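Side-chain contacts in Non-reducing end beta-L-arabinofuranosidase (Bacteroides thetaiotaomicron, PDB 5MQO), which probably hydrolyses glycosidic linkages in complex plant pectin, as a GH127 glycoside hydrolase with likely aceric acidase activity: residues E121-K124 with L125-N128; G49-G52 with E53-N56. All blocks are in the same frame, centred on the assembly; numbering follows the deposited sequence.

How the interactions relate
Both are local contacts between successive turns of one helix, in helices of the GH127 catalytic domain, and neither touches the other: their centres are 23 Å apart and their nearest atoms about 8 Å. Helix 102-117 links them. In interaction 2, at the start of helix 50-69, Phe55 packs on Val113 and Val116; in interaction 1, at the start of helix 120-136, Met126 packs on Val110, Ala111 and Tyr114 of the same helix. Interaction 2 is partly buried, about 17 Å from the centre of the chain, where the helices meet the beta-rich part of the molecule. Interaction 1 sits 28 Å from that centre, at the surface.

Interaction 1. Residues E121-K124 with L125-N128; sequences ELDK and LMDN
The Asp127 carboxylate turns one face to the backbone of Asp123: Asp123 O stands almost directly over Asp127 CG, 3.5 Å away. Over that same face, set off to one side, comes Asp123 OD1, 4.3 Å from Asp127 OD1, two like charges close together. Lys210 answers both, its NZ forming salt bridges to Asp123 OD1 and Asp127 OD2, so the two acids probably share one counter-ion. The second flat group, the Asn128 amide, has ND2 3.5 Å from Lys124 O.

Next to the acids, Met126 runs back along the preceding turn: its CG lies 3.3 Å from Leu122 O, and the chain then bends at its last torsion (chi3 -72°), which carries CE back over Asp123, 3.9 Å from Asp123 CA. This buried methionine also touches Tyr114 of helix 102-117, and His204 and Thr208 of helix 192-208. Leu122 and Leu125 meet more loosely, methyl to methyl, with CD2 of each 4.1 Å from the other.

Four i to i+4 backbone hydrogen bonds hold the turn, among them Met126 N to Leu122 O at 2.8 Å. These are the first turns of helix 120-136, packed on helices 102-117 and 192-208 and carrying an i, i+4 acid pair tied to Lys210, in the helical catalytic domain of the six-hairpin glycosidase clan.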
loop_
_atom_site.group_PDB
_atom_site.type_symbol
_atom_site.label_atom_id
_atom_site.label_comp_id
_atom_site.label_asym_id
_atom_site.label_seq_id
_atom_site.Cartn_x
_atom_site.Cartn_y
_atom_site.Cartn_z
ATOM N N GLU A 121 -5.861 24.417 14.399
ATOM C CA GLU A 121 -4.991 25.086 13.414
ATOM C C GLU A 121 -5.004 24.428 12.034
ATOM O O GLU A 121 -4.779 25.106 11.033
ATOM C CB GLU A 121 -3.546 25.255 13.910
ATOM C CG GLU A 121 -3.355 26.470 14.829
ATOM C CD GLU A 121 -2.051 27.233 14.595
ATOM O OE1 GLU A 121 -1.030 26.631 14.184
ATOM O OE2 GLU A 121 -2.047 28.456 14.838
ATOM N N LEU A 122 -5.261 23.122 11.972
ATOM C CA LEU A 122 -5.486 22.461 10.676
ATOM C C LEU A 122 -6.854 22.837 10.090
ATOM O O LEU A 122 -6.949 23.061 8.874
ATOM C CB LEU A 122 -5.344 20.930 10.774
ATOM C CG LEU A 122 -3.947 20.357 11.074
ATOM C CD1 LEU A 122 -3.966 18.833 10.959
ATOM C CD2 LEU A 122 -2.853 20.948 10.192
ATOM N N ASP A 123 -7.889 22.920 10.936
ATOM C CA ASP A 123 -9.244 23.182 10.452
ATOM C C ASP A 123 -9.312 24.531 9.763
ATOM O O ASP A 123 -9.989 24.674 8.749
ATOM C CB ASP A 123 -10.272 23.125 11.581
ATOM C CG ASP A 123 -11.700 23.040 11.080
ATOM O OD1 ASP A 123 -11.943 22.635 9.928
ATOM O OD2 ASP A 123 -12.607 23.376 11.848
ATOM N N LYS A 124 -8.576 25.499 10.303
ATOM C CA LYS A 124 -8.473 26.847 9.725
ATOM C C LYS A 124 -7.646 26.873 8.432
ATOM O O LYS A 124 -8.083 27.429 7.407
ATOM C CB LYS A 124 -7.918 27.825 10.771
ATOM C CG LYS A 124 -8.920 28.051 11.902
ATOM C CD LYS A 124 -8.303 28.421 13.248
ATOM C CE LYS A 124 -9.324 28.230 14.373
ATOM N NZ LYS A 124 -9.106 29.112 15.557
ATOM N N LEU A 125 -6.464 26.266 8.489
ATOM C CA LEU A 125 -5.638 26.023 7.303
ATOM C C LEU A 125 -6.398 25.314 6.166
ATOM O O LEU A 125 -6.126 25.556 4.989
ATOM C CB LEU A 125 -4.415 25.207 7.703
ATOM C CG LEU A 125 -3.499 24.636 6.622
ATOM C CD1 LEU A 125 -2.936 25.704 5.694
ATOM C CD2 LEU A 125 -2.375 23.872 7.315
ATOM N N MET A 126 -7.344 24.445 6.517
ATOM C CA MET A 126 -8.228 23.825 5.517
ATOM C C MET A 126 -9.263 24.806 4.947
ATOM O O MET A 126 -9.400 24.941 3.724
ATOM C CB MET A 126 -8.902 22.565 6.091
ATOM C CG MET A 126 -7.916 21.401 6.220
ATOM S SD MET A 126 -8.623 19.780 6.535
ATOM C CE MET A 126 -9.155 19.947 8.239
ATOM N N ASP A 127 -9.975 25.492 5.841
ATOM C CA ASP A 127 -10.950 26.523 5.455
ATOM C C ASP A 127 -10.377 27.590 4.538
ATOM O O ASP A 127 -11.100 28.102 3.681
ATOM C CB ASP A 127 -11.548 27.210 6.687
ATOM C CG ASP A 127 -12.641 26.389 7.359
ATOM O OD1 ASP A 127 -13.118 25.365 6.801
ATOM O OD2 ASP A 127 -13.042 26.799 8.459
ATOM N N ASN A 128 -9.100 27.923 4.713
ATOM C CA ASN A 128 -8.415 28.817 3.765
ATOM C C ASN A 128 -8.109 28.170 2.412
ATOM O O ASN A 128 -8.267 28.802 1.373
ATOM C CB ASN A 128 -7.143 29.422 4.373
ATOM C CG ASN A 128 -7.451 30.606 5.267
ATOM O OD1 ASN A 128 -8.223 31.495 4.880
ATOM N ND2 ASN A 128 -6.870 30.624 6.470
#

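Interaction 2. Residues G49-G52 with E53-N56; sequences GFWG and ERFN
Phe50 holds CG anti to its own nitrogen (chi1 -170°), while the Arg54 chain starts beside its nitrogen and folds at chi2 (-56°) and chi3 (89°); together these torsions lay the arginine's aliphatic part against the phenyl ring. Arg54 CG comes obliquely to within 3.9 Å of Phe50 CE1. One carbon nearer the backbone, Arg54 CB meets the indole of Trp51 at CE3, 4.0 Å away. The two aromatics also touch each other, Phe50 CD1 lying 3.7 Å above one face of the Trp51 ring and displaced toward its rim.

Past the bends, the guanidinium turns to its chain neighbour. Arg54 NH2 makes a 2.8 Å salt bridge to Glu53 OE2, with the oxygen close to the guanidinium plane and the arginine approaching on the anti side of the carboxylate. Glu53 OE2 also bonds Ser640 OG, and Arg54 NH1 reaches Leu422 O, so the buried arginine is gripped by both a charge and a carbonyl. Replacing Arg54 with a leucine would probably leave Glu53 without its charged mate and Leu422 O without this donor.

Gly49 is the N-cap residue, and its O accepts from Glu53 N at 3.0 Å; next along, Arg54 N bonds Phe50 O almost straight, at 3.1 Å. Tyr413 and Trp46 add further rings around Phe50 and Trp51. This is the N-terminal first turn of helix 50-69, an aromatic-lined helix start a few residues after strand 44-46, where the GH127 helical domain joins the beta-sheet part of the chain.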
loop_
_atom_site.group_PDB
_atom_site.type_symbol
_atom_site.label_atom_id
_atom_site.label_comp_id
_atom_site.label_asym_id
_atom_site.label_seq_id
_atom_site.Cartn_x
_atom_site.Cartn_y
_atom_site.Cartn_z
ATOM N N GLY A 49 3.654 3.205 19.544
ATOM C CA GLY A 49 4.589 2.241 18.973
ATOM C C GLY A 49 5.083 2.652 17.620
ATOM O O GLY A 49 5.266 3.849 17.364
ATOM N N PHE A 50 5.285 1.653 16.759
ATOM C CA PHE A 50 5.732 1.851 15.379
ATOM C C PHE A 50 4.953 2.995 14.719
ATOM O O PHE A 50 5.544 3.986 14.266
ATOM C CB PHE A 50 5.583 0.554 14.563
ATOM C CG PHE A 50 6.245 0.598 13.206
ATOM C CD1 PHE A 50 5.644 1.219 12.121
ATOM C CD2 PHE A 50 7.489 0.010 13.011
ATOM C CE1 PHE A 50 6.270 1.246 10.877
ATOM C CE2 PHE A 50 8.111 0.020 11.770
ATOM C CZ PHE A 50 7.499 0.643 10.701
ATOM N N TRP A 51 3.630 2.869 14.678
ATOM C CA TRP A 51 2.827 3.764 13.833
ATOM C C TRP A 51 2.534 5.108 14.476
ATOM O O TRP A 51 2.446 6.119 13.778
ATOM C CB TRP A 51 1.542 3.075 13.335
ATOM C CG TRP A 51 1.791 2.096 12.183
ATOM C CD1 TRP A 51 1.707 0.735 12.222
ATOM C CD2 TRP A 51 2.176 2.432 10.847
ATOM N NE1 TRP A 51 2.015 0.201 10.991
ATOM C CE2 TRP A 51 2.308 1.216 10.129
ATOM C CE3 TRP A 51 2.404 3.642 10.183
ATOM C CZ2 TRP A 51 2.671 1.169 8.800
ATOM C CZ3 TRP A 51 2.770 3.598 8.846
ATOM C CH2 TRP A 51 2.899 2.364 8.163
ATOM N N GLY A 52 2.372 5.120 15.791
ATOM C CA GLY A 52 2.331 6.370 16.545
ATOM C C GLY A 52 3.527 7.261 16.242
ATOM O O GLY A 52 3.371 8.482 15.966
ATOM N N GLU A 53 4.710 6.634 16.279
ATOM C CA GLU A 53 5.979 7.315 16.001
ATOM C C GLU A 53 6.039 7.833 14.559
ATOM O O GLU A 53 6.309 9.022 14.338
ATOM C CB GLU A 53 7.164 6.408 16.299
ATOM C CG GLU A 53 8.507 7.116 16.290
ATOM C CD GLU A 53 9.662 6.143 16.242
ATOM O OE1 GLU A 53 10.085 5.632 17.315
ATOM O OE2 GLU A 53 10.138 5.899 15.112
ATOM N N ARG A 54 5.751 6.969 13.590
ATOM C CA ARG A 54 5.638 7.398 12.201
ATOM C C ARG A 54 4.595 8.526 12.012
ATOM O O ARG A 54 4.894 9.566 11.402
ATOM C CB ARG A 54 5.304 6.201 11.315
ATOM C CG ARG A 54 6.405 5.150 11.166
ATOM C CD ARG A 54 7.708 5.741 10.660
ATOM N NE ARG A 54 8.526 6.203 11.776
ATOM C CZ ARG A 54 9.502 7.108 11.704
ATOM N NH1 ARG A 54 9.841 7.690 10.551
ATOM N NH2 ARG A 54 10.166 7.421 12.813
ATOM N N PHE A 55 3.391 8.337 12.561
ATOM C CA PHE A 55 2.335 9.363 12.503
ATOM C C PHE A 55 2.746 10.740 13.064
ATOM O O PHE A 55 2.313 11.767 12.525
ATOM C CB PHE A 55 1.053 8.881 13.178
ATOM C CG PHE A 55 -0.131 9.762 12.917
ATOM C CD1 PHE A 55 -0.439 10.824 13.774
ATOM C CD2 PHE A 55 -0.936 9.553 11.812
ATOM C CE1 PHE A 55 -1.527 11.644 13.549
ATOM C CE2 PHE A 55 -2.035 10.381 11.571
ATOM C CZ PHE A 55 -2.336 11.424 12.450
ATOM N N ASN A 56 3.573 10.787 14.114
ATOM C CA ASN A 56 4.101 12.094 14.585
ATOM C C ASN A 56 5.049 12.750 13.591
ATOM O O ASN A 56 5.014 13.974 13.431
ATOM C CB ASN A 56 4.776 12.010 15.970
ATOM C CG ASN A 56 3.766 12.008 17.123
ATOM O OD1 ASN A 56 2.540 12.033 16.918
ATOM N ND2 ASN A 56 4.282 11.972 18.342
#